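Local coordinates for protein AvrA (Salmonella typhimurium, PDB 6BE0) that probably transfers acetyl groups from acetyl-CoA to serine and threonine residues of proteins, as a YopJ-family bacterial effector that binds inositol hexakisphosphate, at residues A[237-250]-A[261-273]. Residues are numbered along the deposited sequence; the frame is centred on the assembly and turned at random.
Sequences YKHTQGAQRLNEYV and VNKKNETLYERFD. With IHP (inositol hexakisphosphate), chain B; COA (coenzyme A), chain C.
Leu246 fills the space between Leu268 and Phe272, one branch turned to each: CD1 lies obliquely against the Phe272 ring, 3.5 Å from its CD1, while CD2 meets CD2 of Leu268 at 3.9 Å. The Phe272 ring extends toward the loop that leads into helix 243–250, its edge near Thr240 O and its CE2 3.9 Å from Ala243 CB. Leu268 sends its other methyl, CD1, to the backbone carbonyl of Tyr237. At one border, Tyr269 presents its ring edge to Leu246 CB; its hydroxyl donates a weak hydrogen bond to Asn247 OD1, the amide and ring planes 79° apart, and a methyl of Val250 lies against the Tyr269 hydroxyl. Helices 243–250 and 268–273 run nearly antiparallel, at 172°, and the short second helix opens with a capping box formed by Thr267 and Glu270. The contact lies between the two ligand sites of the YopJ-family acetyltransferase: at the start of the first helix, Gln244 N donates to coenzyme A O9A, whereas Lys238, His239 and Arg271 face inositol hexakisphosphate. There the Lys238 chain, bent about its CG–CD bond, brings NZ to Val261 O (2.7 Å) and to phosphate oxygen O33 (2.8 Å). Arg271 lays one guanidinium face over phosphate oxygen O24, its plane 89° from the His239 ring, whose NE2 donates to O23 at 2.8 Å while ND1 is hydrogen-bonded to Ser287 OG.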
ATOM      1  N   TYR A 237      -9.202   0.898   3.063  1.00 36.08           N
ATOM      2  CA  TYR A 237      -9.158   1.439   4.420  1.00 35.25           C
ATOM      3  C   TYR A 237      -9.429   0.398   5.500  1.00 36.02           C
ATOM      4  O   TYR A 237      -9.719   0.746   6.643  1.00 35.17           O
ATOM      5  CB  TYR A 237     -10.170   2.577   4.546  1.00 35.88           C
ATOM      6  CG  TYR A 237      -9.882   3.724   3.616  1.00 35.19           C
ATOM      7  CD1 TYR A 237      -9.263   4.877   4.078  1.00 34.35           C
ATOM      8  CD2 TYR A 237     -10.213   3.651   2.271  1.00 36.41           C
ATOM      9  CE1 TYR A 237      -8.991   5.928   3.229  1.00 36.22           C
ATOM     10  CE2 TYR A 237      -9.943   4.696   1.413  1.00 35.89           C
ATOM     11  CZ  TYR A 237      -9.332   5.832   1.896  1.00 34.87           C
ATOM     12  OH  TYR A 237      -9.063   6.878   1.047  1.00 40.73           O
ATOM     13  N   LYS A 238      -9.329  -0.876   5.144  1.00 35.72           N
ATOM     14  CA  LYS A 238      -9.625  -1.942   6.091  1.00 35.69           C
ATOM     15  C   LYS A 238      -8.618  -1.972   7.239  1.00 33.83           C
ATOM     16  O   LYS A 238      -8.967  -2.326   8.366  1.00 35.62           O
ATOM     17  CB  LYS A 238      -9.647  -3.291   5.378  1.00 36.21           C
ATOM     18  CG  LYS A 238     -10.722  -3.397   4.306  1.00 38.98           C
ATOM     19  CD  LYS A 238     -10.695  -4.749   3.607  1.00 40.72           C
ATOM     20  CE  LYS A 238     -11.019  -5.882   4.568  1.00 41.57           C
ATOM     21  NZ  LYS A 238     -11.183  -7.181   3.865  1.00 41.80           N
ATOM     22  N   HIS A 239      -7.377  -1.591   6.948  1.00 35.49           N
ATOM     23  CA  HIS A 239      -6.307  -1.618   7.945  1.00 36.55           C
ATOM     24  C   HIS A 239      -6.024  -0.242   8.538  1.00 33.17           C
ATOM     25  O   HIS A 239      -4.996  -0.050   9.188  1.00 33.50           O
ATOM     26  CB  HIS A 239      -5.021  -2.175   7.328  1.00 31.23           C
ATOM     27  CG  HIS A 239      -5.151  -3.578   6.823  1.00 32.31           C
ATOM     28  ND1 HIS A 239      -5.294  -4.661   7.664  1.00 32.97           N
ATOM     29  CD2 HIS A 239      -5.155  -4.076   5.563  1.00 32.35           C
ATOM     30  CE1 HIS A 239      -5.384  -5.764   6.946  1.00 37.06           C
ATOM     31  NE2 HIS A 239      -5.303  -5.438   5.668  1.00 38.19           N
ATOM     32  N   THR A 240      -6.928   0.710   8.316  1.00 35.52           N
ATOM     33  CA  THR A 240      -6.756   2.065   8.837  1.00 37.94           C
ATOM     34  C   THR A 240      -6.495   2.041  10.337  1.00 38.37           C
ATOM     35  O   THR A 240      -7.247   1.437  11.101  1.00 43.00           O
ATOM     36  CB  THR A 240      -7.989   2.947   8.565  1.00 37.97           C
ATOM     37  OG1 THR A 240      -8.282   2.946   7.165  1.00 37.71           O
ATOM     38  CG2 THR A 240      -7.738   4.381   9.022  1.00 41.19           C
ATOM     39  N   GLN A 241      -5.416   2.702  10.742  1.00 37.04           N
ATOM     40  CA  GLN A 241      -5.003   2.734  12.137  1.00 40.83           C
ATOM     41  C   GLN A 241      -5.426   4.046  12.789  1.00 41.97           C
ATOM     42  O   GLN A 241      -4.596   4.900  13.086  1.00 47.97           O
ATOM     43  CB  GLN A 241      -3.489   2.537  12.240  1.00 38.97           C
ATOM     44  CG  GLN A 241      -3.043   1.138  11.840  1.00 37.39           C
ATOM     45  CD  GLN A 241      -1.542   1.009  11.684  1.00 37.20           C
ATOM     46  OE1 GLN A 241      -0.859   1.960  11.306  1.00 36.82           O
ATOM     47  NE2 GLN A 241      -1.018  -0.177  11.974  1.00 39.53           N
ATOM     48  N   GLY A 242      -6.727   4.196  13.008  1.00 43.10           N
ATOM     49  CA  GLY A 242      -7.267   5.405  13.601  1.00 47.34           C
ATOM     50  C   GLY A 242      -8.763   5.526  13.377  1.00 47.06           C
ATOM     51  O   GLY A 242      -9.225   5.600  12.239  1.00 51.41           O
ATOM     52  N   ALA A 243      -9.520   5.543  14.469  1.00 53.76           N
ATOM     53  CA  ALA A 243     -10.971   5.659  14.398  1.00 54.39           C
ATOM     54  C   ALA A 243     -11.380   6.994  13.781  1.00 57.33           C
ATOM     55  O   ALA A 243     -12.322   7.061  12.989  1.00 55.58           O
ATOM     56  CB  ALA A 243     -11.583   5.504  15.781  1.00 57.96           C
ATOM     57  N   GLN A 244     -10.667   8.053  14.149  1.00 61.07           N
ATOM     58  CA  GLN A 244     -10.928   9.379  13.605  1.00 62.33           C
ATOM     59  C   GLN A 244     -10.710   9.388  12.098  1.00 59.33           C
ATOM     60  O   GLN A 244     -11.478   9.995  11.354  1.00 61.59           O
ATOM     61  CB  GLN A 244     -10.032  10.424  14.274  1.00 65.95           C
ATOM     62  CG  GLN A 244     -10.238  11.846  13.765  1.00 69.78           C
ATOM     63  CD  GLN A 244     -11.644  12.361  14.014  1.00 77.27           C
ATOM     64  OE1 GLN A 244     -12.239  12.096  15.059  1.00 80.51           O
ATOM     65  NE2 GLN A 244     -12.185  13.096  13.049  1.00 77.62           N
ATOM     66  N   ARG A 245      -9.657   8.709  11.655  1.00 46.98           N
ATOM     67  CA  ARG A 245      -9.327   8.648  10.236  1.00 43.79           C
ATOM     68  C   ARG A 245     -10.431   7.958   9.439  1.00 42.85           C
ATOM     69  O   ARG A 245     -10.734   8.351   8.312  1.00 41.96           O
ATOM     70  CB  ARG A 245      -7.998   7.918  10.031  1.00 40.91           C
ATOM     71  CG  ARG A 245      -7.538   7.821   8.583  1.00 37.85           C
ATOM     72  CD  ARG A 245      -7.244   9.181   7.968  1.00 38.51           C
ATOM     73  NE  ARG A 245      -6.978   9.072   6.534  1.00 35.91           N
ATOM     74  CZ  ARG A 245      -7.914   9.089   5.590  1.00 35.47           C
ATOM     75  NH1 ARG A 245      -9.195   9.218   5.912  1.00 37.54           N
ATOM     76  NH2 ARG A 245      -7.571   8.979   4.315  1.00 33.32           N
ATOM     77  N   LEU A 246     -11.024   6.924  10.029  1.00 49.29           N
ATOM     78  CA  LEU A 246     -12.137   6.229   9.398  1.00 50.21           C
ATOM     79  C   LEU A 246     -13.372   7.123   9.350  1.00 56.24           C
ATOM     80  O   LEU A 246     -14.111   7.115   8.367  1.00 60.75           O
ATOM     81  CB  LEU A 246     -12.460   4.931  10.140  1.00 55.50           C
ATOM     82  CG  LEU A 246     -11.512   3.748   9.926  1.00 50.19           C
ATOM     83  CD1 LEU A 246     -11.924   2.583  10.812  1.00 48.52           C
ATOM     84  CD2 LEU A 246     -11.483   3.315   8.467  1.00 47.02           C
ATOM     85  N   ASN A 247     -13.591   7.892  10.414  1.00 54.35           N
ATOM     86  CA  ASN A 247     -14.709   8.830  10.456  1.00 57.71           C
ATOM     87  C   ASN A 247     -14.590   9.881   9.360  1.00 57.53           C
ATOM     88  O   ASN A 247     -15.591  10.394   8.868  1.00 66.82           O
ATOM     89  CB  ASN A 247     -14.794   9.522  11.817  1.00 61.15           C
ATOM     90  CG  ASN A 247     -15.054   8.556  12.953  1.00 63.12           C
ATOM     91  OD1 ASN A 247     -15.494   7.427  12.738  1.00 66.29           O
ATOM     92  ND2 ASN A 247     -14.788   9.000  14.176  1.00 65.18           N
ATOM     93  N   GLU A 248     -13.358  10.204   8.985  1.00 58.25           N
ATOM     94  CA  GLU A 248     -13.119  11.182   7.934  1.00 59.14           C
ATOM     95  C   GLU A 248     -13.422  10.591   6.563  1.00 58.04           C
ATOM     96  O   GLU A 248     -13.848  11.302   5.653  1.00 63.71           O
ATOM     97  CB  GLU A 248     -11.674  11.681   7.988  1.00 58.40           C
ATOM     98  CG  GLU A 248     -11.364  12.525   9.215  1.00 58.68           C
ATOM     99  CD  GLU A 248      -9.880  12.783   9.389  1.00 64.40           C
ATOM    100  OE1 GLU A 248      -9.112  12.519   8.437  1.00 55.28           O
ATOM    101  OE2 GLU A 248      -9.485  13.247  10.482  1.00 65.32           O
ATOM    102  N   TYR A 249     -13.208   9.287   6.418  1.00 46.11           N
ATOM    103  CA  TYR A 249     -13.461   8.620   5.148  1.00 42.84           C
ATOM    104  C   TYR A 249     -14.955   8.436   4.897  1.00 45.77           C
ATOM    105  O   TYR A 249     -15.435   8.672   3.789  1.00 50.85           O
ATOM    106  CB  TYR A 249     -12.759   7.261   5.095  1.00 40.52           C
ATOM    107  CG  TYR A 249     -13.059   6.501   3.821  1.00 39.78           C
ATOM    108  CD1 TYR A 249     -12.501   6.890   2.611  1.00 38.65           C
ATOM    109  CD2 TYR A 249     -13.908   5.403   3.826  1.00 41.29           C
ATOM    110  CE1 TYR A 249     -12.777   6.209   1.446  1.00 39.21           C
ATOM    111  CE2 TYR A 249     -14.190   4.715   2.663  1.00 41.93           C
ATOM    112  CZ  TYR A 249     -13.620   5.121   1.476  1.00 44.19           C
ATOM    113  OH  TYR A 249     -13.896   4.438   0.315  1.00 42.63           O
ATOM    114  N   VAL A 250     -15.686   8.013   5.924  1.00 58.11           N
ATOM    115  CA  VAL A 250     -17.120   7.770   5.789  1.00 63.91           C
ATOM    116  C   VAL A 250     -17.901   9.073   5.627  1.00 65.89           C
ATOM    117  O   VAL A 250     -19.020   9.071   5.122  1.00 74.19           O
ATOM    118  CB  VAL A 250     -17.684   7.004   7.001  1.00 61.36           C
ATOM    119  CG1 VAL A 250     -17.048   5.626   7.103  1.00 59.65           C
ATOM    120  CG2 VAL A 250     -17.464   7.792   8.275  1.00 68.34           C
ATOM    121  N   VAL A 261     -17.012  -5.641   4.145  1.00 49.32           N
ATOM    122  CA  VAL A 261     -15.656  -5.542   3.612  1.00 47.08           C
ATOM    123  C   VAL A 261     -14.946  -6.896   3.542  1.00 46.31           C
ATOM    124  O   VAL A 261     -13.782  -6.965   3.142  1.00 46.89           O
ATOM    125  CB  VAL A 261     -14.798  -4.574   4.458  1.00 45.94           C
ATOM    126  CG1 VAL A 261     -15.391  -3.175   4.427  1.00 48.80           C
ATOM    127  CG2 VAL A 261     -14.675  -5.070   5.893  1.00 51.45           C
ATOM    128  N   ASN A 262     -15.636  -7.967   3.923  1.00 51.09           N
ATOM    129  CA  ASN A 262     -15.040  -9.300   3.872  1.00 52.30           C
ATOM    130  C   ASN A 262     -16.077 -10.423   3.906  1.00 54.31           C
ATOM    131  O   ASN A 262     -17.278 -10.172   4.010  1.00 61.72           O
ATOM    132  CB  ASN A 262     -14.047  -9.476   5.025  1.00 49.84           C
ATOM    133  CG  ASN A 262     -14.691  -9.305   6.390  1.00 52.46           C
ATOM    134  OD1 ASN A 262     -15.913  -9.227   6.514  1.00 59.15           O
ATOM    135  ND2 ASN A 262     -13.863  -9.250   7.426  1.00 49.69           N
ATOM    136  N   LYS A 263     -15.598 -11.661   3.818  1.00 58.46           N
ATOM    137  CA  LYS A 263     -16.470 -12.833   3.801  1.00 60.69           C
ATOM    138  C   LYS A 263     -17.026 -13.151   5.186  1.00 63.45           C
ATOM    139  O   LYS A 263     -17.865 -14.040   5.333  1.00 71.88           O
ATOM    140  CB  LYS A 263     -15.711 -14.045   3.253  1.00 60.62           C
ATOM    141  CG  LYS A 263     -15.250 -13.878   1.815  1.00 58.89           C
ATOM    142  CD  LYS A 263     -14.212 -14.916   1.422  1.00 58.53           C
ATOM    143  CE  LYS A 263     -13.532 -14.530   0.116  1.00 65.96           C
ATOM    144  NZ  LYS A 263     -12.417 -15.448  -0.249  1.00 70.49           N
ATOM    145  N   LYS A 264     -16.560 -12.425   6.197  1.00 56.56           N
ATOM    146  CA  LYS A 264     -17.052 -12.602   7.560  1.00 59.44           C
ATOM    147  C   LYS A 264     -18.242 -11.682   7.830  1.00 61.37           C
ATOM    148  O   LYS A 264     -18.690 -11.552   8.969  1.00 63.71           O
ATOM    149  CB  LYS A 264     -15.929 -12.342   8.566  1.00 57.31           C
ATOM    150  CG  LYS A 264     -14.736 -13.265   8.376  1.00 58.08           C
ATOM    151  CD  LYS A 264     -13.636 -13.007   9.389  1.00 56.15           C
ATOM    152  CE  LYS A 264     -12.508 -14.017   9.229  1.00 57.15           C
ATOM    153  NZ  LYS A 264     -11.423 -13.828  10.231  1.00 54.49           N
ATOM    154  N   ASN A 265     -18.745 -11.056   6.768  1.00 67.16           N
ATOM    155  CA  ASN A 265     -19.943 -10.221   6.833  1.00 72.24           C
ATOM    156  C   ASN A 265     -19.893  -9.183   7.950  1.00 68.48           C
ATOM    157  O   ASN A 265     -20.880  -8.969   8.655  1.00 75.74           O
ATOM    158  CB  ASN A 265     -21.186 -11.099   6.998  1.00 74.23           C
ATOM    159  CG  ASN A 265     -21.455 -11.962   5.780  1.00 76.77           C
ATOM    160  OD1 ASN A 265     -21.235 -11.539   4.644  1.00 73.44           O
ATOM    161  ND2 ASN A 265     -21.933 -13.180   6.010  1.00 84.15           N
ATOM    162  N   GLU A 266     -18.736  -8.548   8.107  1.00 64.81           N
ATOM    163  CA  GLU A 266     -18.582  -7.455   9.061  1.00 66.02           C
ATOM    164  C   GLU A 266     -18.275  -6.162   8.319  1.00 60.09           C
ATOM    165  O   GLU A 266     -17.544  -6.157   7.330  1.00 56.89           O
ATOM    166  CB  GLU A 266     -17.485  -7.765  10.085  1.00 63.58           C
ATOM    167  CG  GLU A 266     -16.176  -8.262   9.494  1.00 62.11           C
ATOM    168  CD  GLU A 266     -15.153  -8.617  10.563  1.00 59.05           C
ATOM    169  OE1 GLU A 266     -13.956  -8.737  10.230  1.00 57.85           O
ATOM    170  OE2 GLU A 266     -15.548  -8.783  11.736  1.00 58.92           O
ATOM    171  N   THR A 267     -18.852  -5.068   8.800  1.00 68.74           N
ATOM    172  CA  THR A 267     -18.687  -3.774   8.158  1.00 67.78           C
ATOM    173  C   THR A 267     -17.284  -3.229   8.390  1.00 67.18           C
ATOM    174  O   THR A 267     -16.494  -3.819   9.129  1.00 65.80           O
ATOM    175  CB  THR A 267     -19.716  -2.754   8.679  1.00 72.23           C
ATOM    176  OG1 THR A 267     -19.454  -2.466  10.058  1.00 72.35           O
ATOM    177  CG2 THR A 267     -21.131  -3.298   8.535  1.00 73.15           C
ATOM    178  N   LEU A 268     -16.980  -2.107   7.747  1.00 55.20           N
ATOM    179  CA  LEU A 268     -15.698  -1.437   7.922  1.00 49.25           C
ATOM    180  C   LEU A 268     -15.452  -1.125   9.395  1.00 49.68           C
ATOM    181  O   LEU A 268     -14.358  -1.346   9.913  1.00 47.76           O
ATOM    182  CB  LEU A 268     -15.655  -0.151   7.093  1.00 48.85           C
ATOM    183  CG  LEU A 268     -14.368   0.673   7.158  1.00 47.41           C
ATOM    184  CD1 LEU A 268     -13.213  -0.078   6.512  1.00 44.20           C
ATOM    185  CD2 LEU A 268     -14.578   2.024   6.494  1.00 54.20           C
ATOM    186  N   TYR A 269     -16.480  -0.612  10.064  1.00 61.65           N
ATOM    187  CA  TYR A 269     -16.387  -0.279  11.481  1.00 63.02           C
ATOM    188  C   TYR A 269     -16.315  -1.528  12.352  1.00 63.91           C
ATOM    189  O   TYR A 269     -15.516  -1.594  13.286  1.00 68.13           O
ATOM    190  CB  TYR A 269     -17.585   0.571  11.912  1.00 65.25           C
ATOM    191  CG  TYR A 269     -17.470   2.056  11.630  1.00 65.58           C
ATOM    192  CD1 TYR A 269     -16.234   2.690  11.576  1.00 63.31           C
ATOM    193  CD2 TYR A 269     -18.608   2.826  11.434  1.00 70.33           C
ATOM    194  CE1 TYR A 269     -16.137   4.041  11.327  1.00 64.71           C
ATOM    195  CE2 TYR A 269     -18.518   4.179  11.184  1.00 72.22           C
ATOM    196  CZ  TYR A 269     -17.281   4.780  11.133  1.00 69.27           C
ATOM    197  OH  TYR A 269     -17.187   6.127  10.887  1.00 73.71           O
ATOM    198  N   GLU A 270     -17.159  -2.509  12.052  1.00 60.56           N
ATOM    199  CA  GLU A 270     -17.190  -3.744  12.827  1.00 61.86           C
ATOM    200  C   GLU A 270     -15.847  -4.459  12.753  1.00 62.11           C
ATOM    201  O   GLU A 270     -15.394  -5.044  13.737  1.00 64.19           O
ATOM    202  CB  GLU A 270     -18.310  -4.663  12.332  1.00 65.38           C
ATOM    203  CG  GLU A 270     -19.702  -4.237  12.775  1.00 68.89           C
ATOM    204  CD  GLU A 270     -20.776  -5.227  12.367  1.00 73.81           C
ATOM    205  OE1 GLU A 270     -20.541  -6.003  11.416  1.00 71.73           O
ATOM    206  OE2 GLU A 270     -21.853  -5.232  13.001  1.00 79.43           O
ATOM    207  N   ARG A 271     -15.210  -4.404  11.588  1.00 58.05           N
ATOM    208  CA  ARG A 271     -13.906  -5.031  11.415  1.00 55.89           C
ATOM    209  C   ARG A 271     -12.820  -4.274  12.175  1.00 52.90           C
ATOM    210  O   ARG A 271     -11.926  -4.887  12.760  1.00 55.20           O
ATOM    211  CB  ARG A 271     -13.528  -5.113   9.935  1.00 53.09           C
ATOM    212  CG  ARG A 271     -12.040  -5.326   9.739  1.00 50.36           C
ATOM    213  CD  ARG A 271     -11.662  -5.797   8.351  1.00 51.53           C
ATOM    214  NE  ARG A 271     -10.211  -5.744   8.191  1.00 46.68           N
ATOM    215  CZ  ARG A 271      -9.358  -6.556   8.809  1.00 45.57           C
ATOM    216  NH1 ARG A 271      -9.799  -7.502   9.627  1.00 68.05           N
ATOM    217  NH2 ARG A 271      -8.057  -6.421   8.609  1.00 46.21           N
ATOM    218  N   PHE A 272     -12.891  -2.946  12.149  1.00 46.09           N
ATOM    219  CA  PHE A 272     -11.911  -2.115  12.841  1.00 46.43           C
ATOM    220  C   PHE A 272     -11.852  -2.465  14.321  1.00 47.54           C
ATOM    221  O   PHE A 272     -10.773  -2.544  14.907  1.00 47.72           O
ATOM    222  CB  PHE A 272     -12.243  -0.629  12.673  1.00 49.58           C
ATOM    223  CG  PHE A 272     -11.406   0.277  13.534  1.00 50.75           C
ATOM    224  CD1 PHE A 272     -10.122   0.626  13.153  1.00 50.78           C
ATOM    225  CD2 PHE A 272     -11.906   0.781  14.724  1.00 53.32           C
ATOM    226  CE1 PHE A 272      -9.351   1.460  13.945  1.00 52.39           C
ATOM    227  CE2 PHE A 272     -11.141   1.614  15.518  1.00 55.28           C
ATOM    228  CZ  PHE A 272      -9.862   1.953  15.127  1.00 55.47           C
ATOM    229  N   ASP A 273     -13.020  -2.682  14.918  1.00 50.16           N
ATOM    230  CA  ASP A 273     -13.109  -3.025  16.330  1.00 52.30           C
ATOM    231  C   ASP A 273     -12.638  -4.453  16.599  1.00 51.43           C
ATOM    232  O   ASP A 273     -12.029  -4.725  17.633  1.00 55.00           O
ATOM    233  CB  ASP A 273     -14.546  -2.848  16.831  1.00 55.96           C
ATOM    234  CG  ASP A 273     -14.950  -1.388  16.955  1.00 57.80           C
ATOM    235  OD1 ASP A 273     -14.061  -0.509  16.925  1.00 56.94           O
ATOM    236  OD2 ASP A 273     -16.161  -1.117  17.098  1.00 60.74           O
TER
HETATM  237  C1  IHP B 301      -9.244 -11.317   1.126  1.00 78.54           C
HETATM  238  C2  IHP B 301      -8.089 -10.478   1.657  1.00 69.88           C
HETATM  239  C3  IHP B 301      -8.333 -10.057   3.096  1.00 67.42           C
HETATM  240  C4  IHP B 301      -8.624 -11.261   3.968  1.00 79.01           C
HETATM  241  C5  IHP B 301      -9.902 -11.915   3.477  1.00 73.21           C
HETATM  242  C6  IHP B 301      -9.719 -12.430   2.057  1.00 78.55           C
HETATM  243  O11 IHP B 301      -8.859 -11.858  -0.126  1.00 69.77           O
HETATM  244  P1  IHP B 301      -9.435 -11.174  -1.448  1.00 75.18           P
HETATM  245  O21 IHP B 301      -8.352 -11.130  -2.503  1.00 93.13           O
HETATM  246  O31 IHP B 301      -9.889  -9.757  -1.167  1.00 74.01           O
HETATM  247  O41 IHP B 301     -10.597 -11.985  -1.956  1.00 86.31           O
HETATM  248  O12 IHP B 301      -6.848 -11.210   1.543  1.00 69.12           O
HETATM  249  P2  IHP B 301      -5.694 -10.669   0.603  1.00 49.55           P
HETATM  250  O22 IHP B 301      -6.221 -10.393  -0.785  1.00 36.70           O
HETATM  251  O32 IHP B 301      -5.114  -9.388   1.153  1.00 53.55           O
HETATM  252  O42 IHP B 301      -4.598 -11.708   0.508  1.00 27.05           O
HETATM  253  O13 IHP B 301      -7.203  -9.334   3.589  1.00 55.70           O
HETATM  254  P3  IHP B 301      -7.343  -7.773   3.873  1.00 49.28           P
HETATM  255  O23 IHP B 301      -6.075  -7.066   3.461  1.00 38.31           O
HETATM  256  O33 IHP B 301      -8.503  -7.181   3.107  1.00 28.69           O
HETATM  257  O43 IHP B 301      -7.562  -7.549   5.346  1.00 37.48           O
HETATM  258  O14 IHP B 301      -8.686 -10.884   5.357  1.00100.62           O
HETATM  259  P4  IHP B 301      -9.878 -10.020   6.014  1.00 55.44           P
HETATM  260  O24 IHP B 301      -9.286  -8.956   6.910  1.00 41.12           O
HETATM  261  O34 IHP B 301     -10.737  -9.349   4.967  1.00 48.71           O
HETATM  262  O44 IHP B 301     -10.737 -10.911   6.869  1.00 48.35           O
HETATM  263  O15 IHP B 301     -10.315 -12.981   4.334  1.00 75.85           O
HETATM  264  P5  IHP B 301     -11.863 -13.280   4.487  1.00 52.27           P
HETATM  265  O25 IHP B 301     -12.634 -12.616   3.366  1.00 33.57           O
HETATM  266  O35 IHP B 301     -12.084 -14.771   4.434  1.00 41.35           O
HETATM  267  O45 IHP B 301     -12.378 -12.756   5.805  1.00 47.66           O
HETATM  268  O16 IHP B 301      -8.810 -13.529   2.043  1.00 80.80           O
HETATM  269  P6  IHP B 301      -9.219 -14.847   1.305  1.00 54.83           P
HETATM  270  O26 IHP B 301      -8.255 -15.948   1.662  1.00 38.91           O
HETATM  271  O36 IHP B 301     -10.611 -15.254   1.711  1.00 57.44           O
HETATM  272  O46 IHP B 301      -9.178 -14.643  -0.189  1.00 45.69           O
HETATM  273  N1A COA C 302      -0.642   1.948  16.180  1.00 46.94           N
HETATM  274  C2A COA C 302      -1.972   2.159  15.944  1.00 45.68           C
HETATM  275  N3A COA C 302      -2.472   3.431  15.929  1.00 50.04           N
HETATM  276  C4A COA C 302      -1.649   4.503  16.150  1.00 52.71           C
HETATM  277  C5A COA C 302      -0.334   4.302  16.382  1.00 41.56           C
HETATM  278  C6A COA C 302       0.166   3.004  16.395  1.00 38.20           C
HETATM  279  N6A COA C 302       1.319   2.178  16.558  1.00 48.94           N
HETATM  280  N7A COA C 302       0.258   5.516  16.566  1.00 54.56           N
HETATM  281  C8A COA C 302      -0.702   6.469  16.445  1.00 59.47           C
HETATM  282  N9A COA C 302      -1.879   5.853  16.191  1.00 62.41           N
HETATM  283  C1B COA C 302      -3.157   6.450  15.987  1.00 58.69           C
HETATM  284  C2B COA C 302      -3.938   6.258  17.027  1.00 63.90           C
HETATM  285  O2B COA C 302      -4.813   5.120  16.799  1.00 84.53           O
HETATM  286  C3B COA C 302      -4.802   7.623  17.168  1.00 82.50           C
HETATM  287  O3B COA C 302      -5.851   7.660  16.201  1.00 84.10           O
HETATM  288  P3B COA C 302      -7.383   7.689  16.704  1.00 67.69           P
HETATM  289  O7A COA C 302      -7.754   6.343  17.284  1.00 52.49           O
HETATM  290  O8A COA C 302      -7.553   8.757  17.756  1.00 77.48           O
HETATM  291  O9A COA C 302      -8.293   7.997  15.534  1.00 71.68           O
HETATM  292  C4B COA C 302      -3.910   8.613  16.924  1.00 85.62           C
HETATM  293  O4B COA C 302      -2.989   8.029  15.861  1.00 77.01           O
HETATM  294  C5B COA C 302      -3.129   8.947  18.187  1.00 93.33           C
HETATM  295  O5B COA C 302      -2.044   9.812  17.870  1.00 81.09           O
HETATM  296  P1A COA C 302      -2.084  11.335  18.364  1.00123.16           P
HETATM  297  O1A COA C 302      -3.525  11.801  18.510  1.00117.40           O
HETATM  298  O2A COA C 302      -1.368  11.444  19.699  1.00129.07           O
HETATM  299  O3A COA C 302      -1.343  12.247  17.301  1.00 91.01           O